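Local structure of chromosomal replication initiator protein dnaA (Aquifex aeolicus, 1L8Q) at residues A[141-146]-A[151-156]; A[176-181]-A[199-204]; A[261-266]-A[313-318]. The protein probably initiates chromosomal replication, its ATP-bound form binding the origin to start the initiation complex once per cell cycle. One frame throughout, in Å; residues are numbered along the deposited sequence.

Contact 1: A[141-146]-A[151-156]; sequences HPQKLD and RLVSRF
Apolar packing makes up most of this contact, with V153 reaching from its helix into the bend of the 142-145 turn. Its CG1 meets P142 CB at 4.1 Å, while V153 CG2 rests against the carbonyl O of P142 at 4.0 Å. With CG1 anti to the backbone N (chi1 168°), one methyl serves the proline ring and the other the main chain. One turn on, F156 presents a ring edge to L145: CE2 of F156 and CD1 of L145 are 4.1 Å apart, the methyl lying near the ring plane, and the two side chains cross at about a right angle. F41 of strand 40-43 packs on P142, L145 and F156 alike.

Polar groups work at the margin. Q143 bends at chi2 (-54°) and brings NE2 to 3.7 Å from V153 CG1, and the same NE2 is hydrogen-bonded to E157, just past the segment. Within the turn, Q143 N donates to H141 ND1 at 3.0 Å, close to the imidazole plane.

This loop leaves strand 133-138 of the AAA+ sheet and folds back on the helix leading to edge strand 160-163, a connection characteristic of the parallel P-loop NTPase core.

Contact 2: A[176-181]-A[199-204]; sequences KEKLKE and KNVREI. With ADP (adenosine-5'-diphosphate), chain C.
K178 carries its helix's share of the contact mainly with the methylenes of its chain, and its two partners on the facing segment, I204 and V201, are apolar. The base of the lysine chain lies across I204, with K178 CG 4.0 Å from I204 CG2. A bend at chi2 (-52°) then carries the chain on to V201, where K178 CE comes to 4.1 Å from V201 CG1. Both crossings are at about a right angle; I204 takes the CB-CG part and V201 the CE end. V201 also touches the nucleotide: its CB is 3.4 Å from O4' of the ADP ribose, and V201 CG2 comes equally close to O4'.

The charged end is held by carboxylates. K178 NZ forms a salt bridge with E181 OE2 at 2.8 Å, met on the syn side but 31° out of the carboxylate plane, and a second with E205, the residue following the segment. With an alanine here, E181 and E205 would probably be left without the ammonium that joins them, and a gap would open beside V201 and I204.

A hydrogen bond of another kind lies within 199-204. The backbone N of K199 donates to E203 OE1 at 3.0 Å, reaching it from above the carboxylate plane, which ties the glutamate back to the preceding chain.

I208, further along helix 201-214, continues the apolar cover over K178, and I174 packs on V201. Next to V201 in sequence is R202, which contacts ATP in the ATP-bound form of this protein. Helices 168-181 and 201-214 belong to the small helical lid that follows the sheet in AAA+ ATPases, and V201 brings that lid against the ribose in the ADP pocket.

Contact 3: A[261-266]-A[313-318]; sequences RKIAMY and GFLEKQ
E316 and Y266 meet in the all-helical domain IV, thought to bind duplex DNA, where helix 308-323 packs on helix 258-272 of the helix-turn-helix family region. E316 has the most surface buried here. Its chain runs extended beyond CG and delivers the carboxylate to the rim of the tyrosine ring, with OE2 in the ring plane by CE2. The carboxylate and the ring are nearly coplanar, 4° apart, which makes this an edge approach. The tyrosine hydroxyl adds a weak hydrogen bond, Y266 OH to E316 OE2 at 3.3 Å. Y266 gets its ring there by holding CG anti to the backbone N (chi1 -178°). The ring also packs on I295 and V298 of helix 290-300, while the side chain of E316 also touches L267 and V271.

L315, on the same helix as E316, supplies the apolar half. It points toward helix 258-272 and meets I263, the two side chains crossing at about a right angle. Y240 and Y241 of helix 216-241 close in on L315 and I263 respectively, placing this pair in the domain's core. The leucine and isoleucine touch through their end methyls, L315 CD1 to I263 CD1, at 3.7 Å.

In the fold
From the N terminus, the chain first builds most of the parallel AAA+ sheet, and contact 1 folds the loop after strand 133-138 onto helix 150-157, with four residues between its segments. After edge strand 160-163, contact 2 closes a loop of 17 residues, mostly helix 188-197, joining two helices of the lid beside ADP. The long helix 216-241 then leads into domain IV, where contact 3 brings helix 308-323 back onto helix 258-272 over 46 intervening residues. The three follow in series, with no nesting or crossing. Contacts 1 and 2 lie on opposite sides of the chain's centre, about 33 Å apart centre to centre; contact 3 is centred about 35 Å from the centre of contact 2.

Contact 1: A[141-146]-A[151-156]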
loop_
_atom_site.group_PDB
_atom_site.type_symbol
_atom_site.label_atom_id
_atom_site.label_comp_id
_atom_site.label_asym_id
_atom_site.label_seq_id
_atom_site.Cartn_x
_atom_site.Cartn_y
_atom_site.Cartn_z
ATOM N N HIS A 141 5.161 -9.099 -7.988
ATOM C CA HIS A 141 5.236 -10.313 -8.798
ATOM C C HIS A 141 6.340 -11.219 -8.267
ATOM O O HIS A 141 7.338 -10.730 -7.782
ATOM C CB HIS A 141 5.565 -9.890 -10.244
ATOM C CG HIS A 141 5.391 -10.971 -11.256
ATOM N ND1 HIS A 141 6.348 -11.938 -11.484
ATOM C CD2 HIS A 141 4.372 -11.232 -12.109
ATOM C CE1 HIS A 141 5.912 -12.762 -12.420
ATOM N NE2 HIS A 141 4.714 -12.356 -12.813
ATOM N N PRO A 142 6.170 -12.529 -8.338
ATOM C CA PRO A 142 7.233 -13.447 -7.888
ATOM C C PRO A 142 8.608 -13.089 -8.467
ATOM O O PRO A 142 9.585 -13.138 -7.725
ATOM C CB PRO A 142 6.759 -14.800 -8.383
ATOM C CG PRO A 142 5.242 -14.659 -8.385
ATOM C CD PRO A 142 4.965 -13.242 -8.789
ATOM N N GLN A 143 8.682 -12.707 -9.736
ATOM C CA GLN A 143 9.960 -12.350 -10.354
ATOM C C GLN A 143 10.647 -11.197 -9.632
ATOM O O GLN A 143 11.786 -10.887 -9.918
ATOM C CB GLN A 143 9.779 -11.960 -11.847
ATOM C CG GLN A 143 9.549 -13.140 -12.823
ATOM C CD GLN A 143 10.645 -14.220 -12.727
ATOM O OE1 GLN A 143 11.747 -14.041 -13.276
ATOM N NE2 GLN A 143 10.339 -15.339 -12.038
ATOM N N LYS A 144 9.939 -10.544 -8.717
ATOM C CA LYS A 144 10.503 -9.416 -8.002
ATOM C C LYS A 144 10.746 -9.748 -6.548
ATOM O O LYS A 144 11.175 -8.895 -5.771
ATOM C CB LYS A 144 9.601 -8.206 -8.118
ATOM C CG LYS A 144 9.356 -7.778 -9.555
ATOM C CD LYS A 144 9.275 -6.269 -9.687
ATOM C CE LYS A 144 8.707 -5.861 -11.041
ATOM N NZ LYS A 144 7.211 -5.755 -11.034
ATOM N N LEU A 145 10.452 -10.983 -6.176
ATOM C CA LEU A 145 10.750 -11.441 -4.846
ATOM C C LEU A 145 12.259 -11.706 -4.655
ATOM O O LEU A 145 12.717 -12.846 -4.733
ATOM C CB LEU A 145 9.944 -12.706 -4.512
ATOM C CG LEU A 145 8.433 -12.521 -4.377
ATOM C CD1 LEU A 145 7.726 -13.851 -4.130
ATOM C CD2 LEU A 145 8.102 -11.536 -3.273
ATOM N N ASP A 146 13.030 -10.657 -4.417
ATOM C CA ASP A 146 14.421 -10.851 -4.024
ATOM C C ASP A 146 14.434 -11.497 -2.650
ATOM O O ASP A 146 13.570 -11.223 -1.820
ATOM C CB ASP A 146 15.161 -9.517 -3.948
ATOM C CG ASP A 146 15.550 -8.990 -5.313
ATOM O OD1 ASP A 146 14.657 -8.463 -6.026
ATOM O OD2 ASP A 146 16.725 -9.069 -5.760
ATOM N N ARG A 151 13.387 -21.998 -5.912
ATOM C CA ARG A 151 12.492 -23.116 -6.008
ATOM C C ARG A 151 11.093 -22.717 -5.601
ATOM O O ARG A 151 10.121 -23.182 -6.192
ATOM C CB ARG A 151 13.004 -24.307 -5.195
ATOM C CG ARG A 151 12.782 -24.212 -3.681
ATOM C CD ARG A 151 13.084 -25.529 -2.957
ATOM N NE ARG A 151 13.317 -25.389 -1.526
ATOM C CZ ARG A 151 13.912 -26.320 -0.800
ATOM N NH1 ARG A 151 14.334 -27.431 -1.389
ATOM N NH2 ARG A 151 14.102 -26.150 0.506
ATOM N N LEU A 152 10.981 -21.847 -4.604
ATOM C CA LEU A 152 9.666 -21.375 -4.193
ATOM C C LEU A 152 9.065 -20.545 -5.299
ATOM O O LEU A 152 7.852 -20.618 -5.569
ATOM C CB LEU A 152 9.733 -20.553 -2.903
ATOM C CG LEU A 152 9.627 -21.314 -1.574
ATOM C CD1 LEU A 152 10.054 -20.424 -0.442
ATOM C CD2 LEU A 152 8.225 -21.826 -1.346
ATOM N N VAL A 153 9.909 -19.760 -5.956
ATOM C CA VAL A 153 9.434 -18.946 -7.058
ATOM C C VAL A 153 8.956 -19.788 -8.247
ATOM O O VAL A 153 7.924 -19.468 -8.843
ATOM C CB VAL A 153 10.470 -17.868 -7.499
ATOM C CG1 VAL A 153 10.084 -17.237 -8.832
ATOM C CG2 VAL A 153 10.591 -16.806 -6.428
ATOM N N SER A 154 9.667 -20.864 -8.586
ATOM C CA SER A 154 9.206 -21.692 -9.705
ATOM C C SER A 154 7.864 -22.260 -9.333
ATOM O O SER A 154 6.894 -22.149 -10.089
ATOM C CB SER A 154 10.161 -22.831 -10.032
ATOM O OG SER A 154 11.269 -22.807 -9.172
ATOM N N ARG A 155 7.790 -22.839 -8.144
ATOM C CA ARG A 155 6.543 -23.407 -7.689
ATOM C C ARG A 155 5.389 -22.408 -7.848
ATOM O O ARG A 155 4.355 -22.739 -8.412
ATOM C CB ARG A 155 6.667 -23.921 -6.256
ATOM C CG ARG A 155 7.526 -25.163 -6.150
ATOM C CD ARG A 155 6.734 -26.452 -6.164
ATOM N NE ARG A 155 7.575 -27.638 -6.018
ATOM C CZ ARG A 155 7.111 -28.808 -5.600
ATOM N NH1 ARG A 155 5.817 -28.926 -5.293
ATOM N NH2 ARG A 155 7.926 -29.862 -5.492
ATOM N N PHE A 156 5.571 -21.185 -7.378
ATOM C CA PHE A 156 4.510 -20.214 -7.514
ATOM C C PHE A 156 4.188 -20.092 -9.006
ATOM O O PHE A 156 3.033 -19.966 -9.414
ATOM C CB PHE A 156 4.948 -18.837 -6.992
ATOM C CG PHE A 156 5.345 -18.812 -5.530
ATOM C CD1 PHE A 156 5.002 -19.842 -4.674
ATOM C CD2 PHE A 156 6.064 -17.741 -5.023
ATOM C CE1 PHE A 156 5.360 -19.799 -3.333
ATOM C CE2 PHE A 156 6.420 -17.695 -3.685
ATOM C CZ PHE A 156 6.070 -18.726 -2.838
#

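Contact 2: A[176-181]-A[199-204]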
loop_
_atom_site.group_PDB
_atom_site.type_symbol
_atom_site.label_atom_id
_atom_site.label_comp_id
_atom_site.label_asym_id
_atom_site.label_seq_id
_atom_site.Cartn_x
_atom_site.Cartn_y
_atom_site.Cartn_z
ATOM N N LYS A 176 -19.013 5.546 -2.289
ATOM C CA LYS A 176 -20.425 5.634 -1.976
ATOM C C LYS A 176 -20.737 4.788 -0.767
ATOM O O LYS A 176 -21.446 5.233 0.121
ATOM C CB LYS A 176 -21.279 5.158 -3.126
ATOM C CG LYS A 176 -21.535 6.171 -4.233
ATOM C CD LYS A 176 -21.939 5.400 -5.483
ATOM C CE LYS A 176 -22.602 6.260 -6.514
ATOM N NZ LYS A 176 -23.178 5.406 -7.605
ATOM N N GLU A 177 -20.225 3.562 -0.721
ATOM C CA GLU A 177 -20.511 2.708 0.435
ATOM C C GLU A 177 -20.018 3.375 1.713
ATOM O O GLU A 177 -20.746 3.453 2.682
ATOM C CB GLU A 177 -19.977 1.258 0.265
ATOM C CG GLU A 177 -21.050 0.246 -0.192
ATOM C CD GLU A 177 -20.489 -1.091 -0.740
ATOM O OE1 GLU A 177 -19.487 -1.633 -0.177
ATOM O OE2 GLU A 177 -21.070 -1.623 -1.734
ATOM N N LYS A 178 -18.804 3.914 1.674
ATOM C CA LYS A 178 -18.181 4.541 2.840
ATOM C C LYS A 178 -18.972 5.737 3.349
ATOM O O LYS A 178 -19.174 5.906 4.557
ATOM C CB LYS A 178 -16.746 4.958 2.518
ATOM C CG LYS A 178 -15.781 3.793 2.451
ATOM C CD LYS A 178 -15.881 2.960 3.703
ATOM C CE LYS A 178 -15.062 1.701 3.605
ATOM N NZ LYS A 178 -14.867 1.118 4.946
ATOM N N LEU A 179 -19.423 6.574 2.431
ATOM C CA LEU A 179 -20.226 7.713 2.819
ATOM C C LEU A 179 -21.513 7.285 3.558
ATOM O O LEU A 179 -21.907 7.929 4.520
ATOM C CB LEU A 179 -20.518 8.611 1.616
ATOM C CG LEU A 179 -19.312 9.443 1.132
ATOM C CD1 LEU A 179 -19.639 10.152 -0.172
ATOM C CD2 LEU A 179 -18.814 10.450 2.188
ATOM N N LYS A 180 -22.155 6.199 3.128
ATOM C CA LYS A 180 -23.286 5.652 3.881
ATOM C C LYS A 180 -22.842 5.056 5.218
ATOM O O LYS A 180 -23.550 5.184 6.203
ATOM C CB LYS A 180 -24.010 4.581 3.089
ATOM C CG LYS A 180 -24.994 5.099 2.072
ATOM C CD LYS A 180 -25.034 4.173 0.849
ATOM C CE LYS A 180 -26.027 4.682 -0.201
ATOM N NZ LYS A 180 -25.767 4.049 -1.542
ATOM N N GLU A 181 -21.683 4.394 5.246
ATOM C CA GLU A 181 -21.147 3.841 6.497
ATOM C C GLU A 181 -21.013 4.928 7.559
ATOM O O GLU A 181 -21.395 4.741 8.702
ATOM C CB GLU A 181 -19.756 3.242 6.279
ATOM C CG GLU A 181 -19.684 1.741 6.258
ATOM C CD GLU A 181 -18.274 1.224 6.507
ATOM O OE1 GLU A 181 -17.835 1.257 7.678
ATOM O OE2 GLU A 181 -17.618 0.764 5.536
ATOM N N LYS A 199 -6.735 6.882 -3.075
ATOM C CA LYS A 199 -6.472 5.692 -3.870
ATOM C C LYS A 199 -6.824 4.449 -3.051
ATOM O O LYS A 199 -7.119 3.393 -3.595
ATOM C CB LYS A 199 -5.003 5.657 -4.259
ATOM C CG LYS A 199 -4.050 5.737 -3.073
ATOM C CD LYS A 199 -2.666 5.149 -3.404
ATOM C CE LYS A 199 -1.662 5.416 -2.274
ATOM N NZ LYS A 199 -0.532 4.436 -2.263
ATOM N N ASN A 200 -6.793 4.614 -1.732
ATOM C CA ASN A 200 -7.006 3.559 -0.751
ATOM C C ASN A 200 -8.352 3.770 -0.095
ATOM O O ASN A 200 -8.946 4.804 -0.250
ATOM C CB ASN A 200 -5.975 3.730 0.372
ATOM C CG ASN A 200 -4.844 2.796 0.258
ATOM O OD1 ASN A 200 -5.027 1.631 -0.091
ATOM N ND2 ASN A 200 -3.628 3.279 0.571
ATOM N N VAL A 201 -8.787 2.800 0.700
ATOM C CA VAL A 201 -9.900 2.987 1.587
ATOM C C VAL A 201 -9.365 3.698 2.838
ATOM O O VAL A 201 -10.094 4.436 3.513
ATOM C CB VAL A 201 -10.528 1.641 1.993
ATOM C CG1 VAL A 201 -10.992 1.669 3.440
ATOM C CG2 VAL A 201 -11.683 1.315 1.091
ATOM N N ARG A 202 -8.089 3.473 3.143
ATOM C CA ARG A 202 -7.444 4.123 4.275
ATOM C C ARG A 202 -7.478 5.647 4.111
ATOM O O ARG A 202 -7.747 6.375 5.052
ATOM C CB ARG A 202 -5.996 3.644 4.423
ATOM C CG ARG A 202 -5.384 3.922 5.779
ATOM C CD ARG A 202 -3.849 3.805 5.830
ATOM N NE ARG A 202 -3.356 2.416 5.850
ATOM C CZ ARG A 202 -3.699 1.498 6.761
ATOM N NH1 ARG A 202 -4.555 1.799 7.738
ATOM N NH2 ARG A 202 -3.185 0.275 6.690
ATOM N N GLU A 203 -7.204 6.118 2.903
ATOM C CA GLU A 203 -7.187 7.546 2.628
ATOM C C GLU A 203 -8.614 8.086 2.598
ATOM O O GLU A 203 -8.880 9.222 2.996
ATOM C CB GLU A 203 -6.442 7.835 1.309
ATOM C CG GLU A 203 -4.972 7.433 1.357
ATOM C CD GLU A 203 -4.275 7.568 0.016
ATOM O OE1 GLU A 203 -4.948 7.993 -0.953
ATOM O OE2 GLU A 203 -3.055 7.242 -0.072
ATOM N N ILE A 204 -9.535 7.258 2.136
ATOM C CA ILE A 204 -10.932 7.632 2.095
ATOM C C ILE A 204 -11.454 7.819 3.518
ATOM O O ILE A 204 -12.124 8.790 3.815
ATOM C CB ILE A 204 -11.741 6.558 1.356
ATOM C CG1 ILE A 204 -11.395 6.571 -0.131
ATOM C CG2 ILE A 204 -13.216 6.784 1.542
ATOM C CD1 ILE A 204 -12.040 5.451 -0.911
HETATM P PB ADP C . -4.423 -4.873 0.615
HETATM O O1B ADP C . -4.485 -6.177 1.426
HETATM O O2B ADP C . -4.206 -5.069 -0.857
HETATM O O3B ADP C . -3.560 -3.823 1.239
HETATM P PA ADP C . -6.936 -4.861 1.711
HETATM O O1A ADP C . -7.456 -6.219 1.276
HETATM O O2A ADP C . -6.267 -4.889 3.074
HETATM O O3A ADP C . -5.888 -4.283 0.661
HETATM O "O5'" ADP C . -8.116 -3.794 1.656
HETATM C "C5'" ADP C . -7.909 -2.464 2.098
HETATM C "C4'" ADP C . -9.273 -1.938 2.467
HETATM O "O4'" ADP C . -10.021 -1.615 1.278
HETATM C "C3'" ADP C . -10.055 -3.024 3.172
HETATM O "O3'" ADP C . -10.894 -2.345 4.095
HETATM C "C2'" ADP C . -10.877 -3.631 2.058
HETATM O "O2'" ADP C . -12.070 -4.289 2.452
HETATM C "C1'" ADP C . -11.177 -2.450 1.177
HETATM N N9 ADP C . -11.327 -2.961 -0.192
HETATM C C8 ADP C . -10.327 -3.318 -1.031
HETATM N N7 ADP C . -10.843 -3.753 -2.221
HETATM C C5 ADP C . -12.176 -3.692 -2.131
HETATM C C6 ADP C . -13.311 -4.002 -3.012
HETATM N N6 ADP C . -13.124 -4.478 -4.253
HETATM N N1 ADP C . -14.547 -3.795 -2.542
HETATM C C2 ADP C . -14.767 -3.310 -1.303
HETATM N N3 ADP C . -13.770 -3.005 -0.453
HETATM C C4 ADP C . -12.491 -3.174 -0.802
#

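Contact 3: A[261-266]-A[313-318]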
loop_
_atom_site.group_PDB
_atom_site.type_symbol
_atom_site.label_atom_id
_atom_site.label_comp_id
_atom_site.label_asym_id
_atom_site.label_seq_id
_atom_site.Cartn_x
_atom_site.Cartn_y
_atom_site.Cartn_z
ATOM N N ARG A 261 14.559 24.519 -6.406
ATOM C CA ARG A 261 13.391 23.670 -6.503
ATOM C C ARG A 261 13.532 22.516 -5.529
ATOM O O ARG A 261 12.555 22.069 -4.940
ATOM C CB ARG A 261 13.252 23.137 -7.930
ATOM C CG ARG A 261 11.888 22.575 -8.251
ATOM C CD ARG A 261 11.720 22.176 -9.695
ATOM N NE ARG A 261 12.717 21.191 -10.097
ATOM C CZ ARG A 261 13.312 21.174 -11.281
ATOM N NH1 ARG A 261 13.009 22.093 -12.190
ATOM N NH2 ARG A 261 14.210 20.238 -11.564
ATOM N N LYS A 262 14.763 22.041 -5.363
ATOM C CA LYS A 262 15.038 20.944 -4.448
ATOM C C LYS A 262 14.762 21.362 -3.015
ATOM O O LYS A 262 13.914 20.773 -2.347
ATOM C CB LYS A 262 16.480 20.443 -4.601
ATOM C CG LYS A 262 16.728 19.659 -5.891
ATOM C CD LYS A 262 18.090 18.978 -5.887
ATOM C CE LYS A 262 18.261 18.061 -7.098
ATOM N NZ LYS A 262 19.649 17.510 -7.202
ATOM N N ILE A 263 15.454 22.395 -2.546
ATOM C CA ILE A 263 15.256 22.857 -1.177
ATOM C C ILE A 263 13.785 23.179 -0.896
ATOM O O ILE A 263 13.252 22.805 0.146
ATOM C CB ILE A 263 16.141 24.074 -0.858
ATOM C CG1 ILE A 263 15.647 25.305 -1.606
ATOM C CG2 ILE A 263 17.610 23.784 -1.178
ATOM C CD1 ILE A 263 15.911 26.585 -0.869
ATOM N N ALA A 264 13.135 23.868 -1.827
ATOM C CA ALA A 264 11.732 24.206 -1.658
ATOM C C ALA A 264 10.931 22.948 -1.356
ATOM O O ALA A 264 10.360 22.814 -0.277
ATOM C CB ALA A 264 11.197 24.895 -2.894
HETATM N N MSE A 265 10.890 22.024 -2.307
HETATM C CA MSE A 265 10.193 20.770 -2.083
HETATM C C MSE A 265 10.567 20.230 -0.704
HETATM O O MSE A 265 9.703 19.795 0.060
HETATM C CB MSE A 265 10.543 19.752 -3.170
HETATM C CG MSE A 265 9.969 20.087 -4.529
HETATM SE SE MSE A 265 10.639 18.936 -5.943
HETATM C CE MSE A 265 9.640 19.676 -7.417
ATOM N N TYR A 266 11.859 20.286 -0.385
ATOM C CA TYR A 266 12.347 19.827 0.912
ATOM C C TYR A 266 11.684 20.597 2.043
ATOM O O TYR A 266 11.247 20.013 3.036
ATOM C CB TYR A 266 13.872 19.964 1.001
ATOM C CG TYR A 266 14.445 19.452 2.298
ATOM C CD1 TYR A 266 14.787 18.111 2.449
ATOM C CD2 TYR A 266 14.642 20.307 3.376
ATOM C CE1 TYR A 266 15.313 17.637 3.639
ATOM C CE2 TYR A 266 15.158 19.846 4.565
ATOM C CZ TYR A 266 15.498 18.512 4.695
ATOM O OH TYR A 266 16.013 18.052 5.884
ATOM N N GLY A 313 19.112 24.051 7.435
ATOM C CA GLY A 313 18.643 24.185 8.801
ATOM C C GLY A 313 18.158 25.591 9.084
ATOM O O GLY A 313 17.110 25.794 9.698
ATOM N N PHE A 314 18.924 26.567 8.621
ATOM C CA PHE A 314 18.573 27.958 8.816
ATOM C C PHE A 314 17.314 28.329 8.015
ATOM O O PHE A 314 16.457 29.080 8.489
ATOM C CB PHE A 314 19.742 28.840 8.404
ATOM C CG PHE A 314 19.462 30.295 8.516
ATOM C CD1 PHE A 314 19.506 30.926 9.743
ATOM C CD2 PHE A 314 19.151 31.041 7.395
ATOM C CE1 PHE A 314 19.252 32.280 9.850
ATOM C CE2 PHE A 314 18.889 32.387 7.496
ATOM C CZ PHE A 314 18.943 33.011 8.726
ATOM N N LEU A 315 17.212 27.798 6.804
ATOM C CA LEU A 315 16.064 28.057 5.955
ATOM C C LEU A 315 14.794 27.477 6.584
ATOM O O LEU A 315 13.722 28.094 6.545
ATOM C CB LEU A 315 16.289 27.464 4.560
ATOM C CG LEU A 315 17.440 28.055 3.746
ATOM C CD1 LEU A 315 17.546 27.369 2.394
ATOM C CD2 LEU A 315 17.242 29.544 3.576
ATOM N N GLU A 316 14.932 26.289 7.170
ATOM C CA GLU A 316 13.828 25.613 7.831
ATOM C C GLU A 316 13.274 26.473 8.946
ATOM O O GLU A 316 12.067 26.660 9.056
ATOM C CB GLU A 316 14.291 24.272 8.402
ATOM C CG GLU A 316 14.590 23.214 7.358
ATOM C CD GLU A 316 15.183 21.962 7.967
ATOM O OE1 GLU A 316 15.598 22.015 9.142
ATOM O OE2 GLU A 316 15.227 20.924 7.276
ATOM N N LYS A 317 14.167 27.010 9.767
ATOM C CA LYS A 317 13.763 27.811 10.916
ATOM C C LYS A 317 13.095 29.120 10.499
ATOM O O LYS A 317 12.070 29.514 11.049
ATOM C CB LYS A 317 14.960 28.063 11.838
ATOM C CG LYS A 317 15.481 26.788 12.520
ATOM C CD LYS A 317 16.905 26.953 13.047
ATOM C CE LYS A 317 17.401 25.667 13.723
ATOM N NZ LYS A 317 17.096 24.444 12.906
ATOM N N GLN A 318 13.669 29.787 9.513
ATOM C CA GLN A 318 13.074 31.016 9.023
ATOM C C GLN A 318 11.685 30.745 8.438
ATOM O O GLN A 318 10.704 31.380 8.832
ATOM C CB GLN A 318 13.989 31.683 8.002
ATOM C CG GLN A 318 15.290 32.190 8.600
ATOM C CD GLN A 318 15.075 33.200 9.731
ATOM O OE1 GLN A 318 14.412 34.224 9.543
ATOM N NE2 GLN A 318 15.654 32.920 10.895
#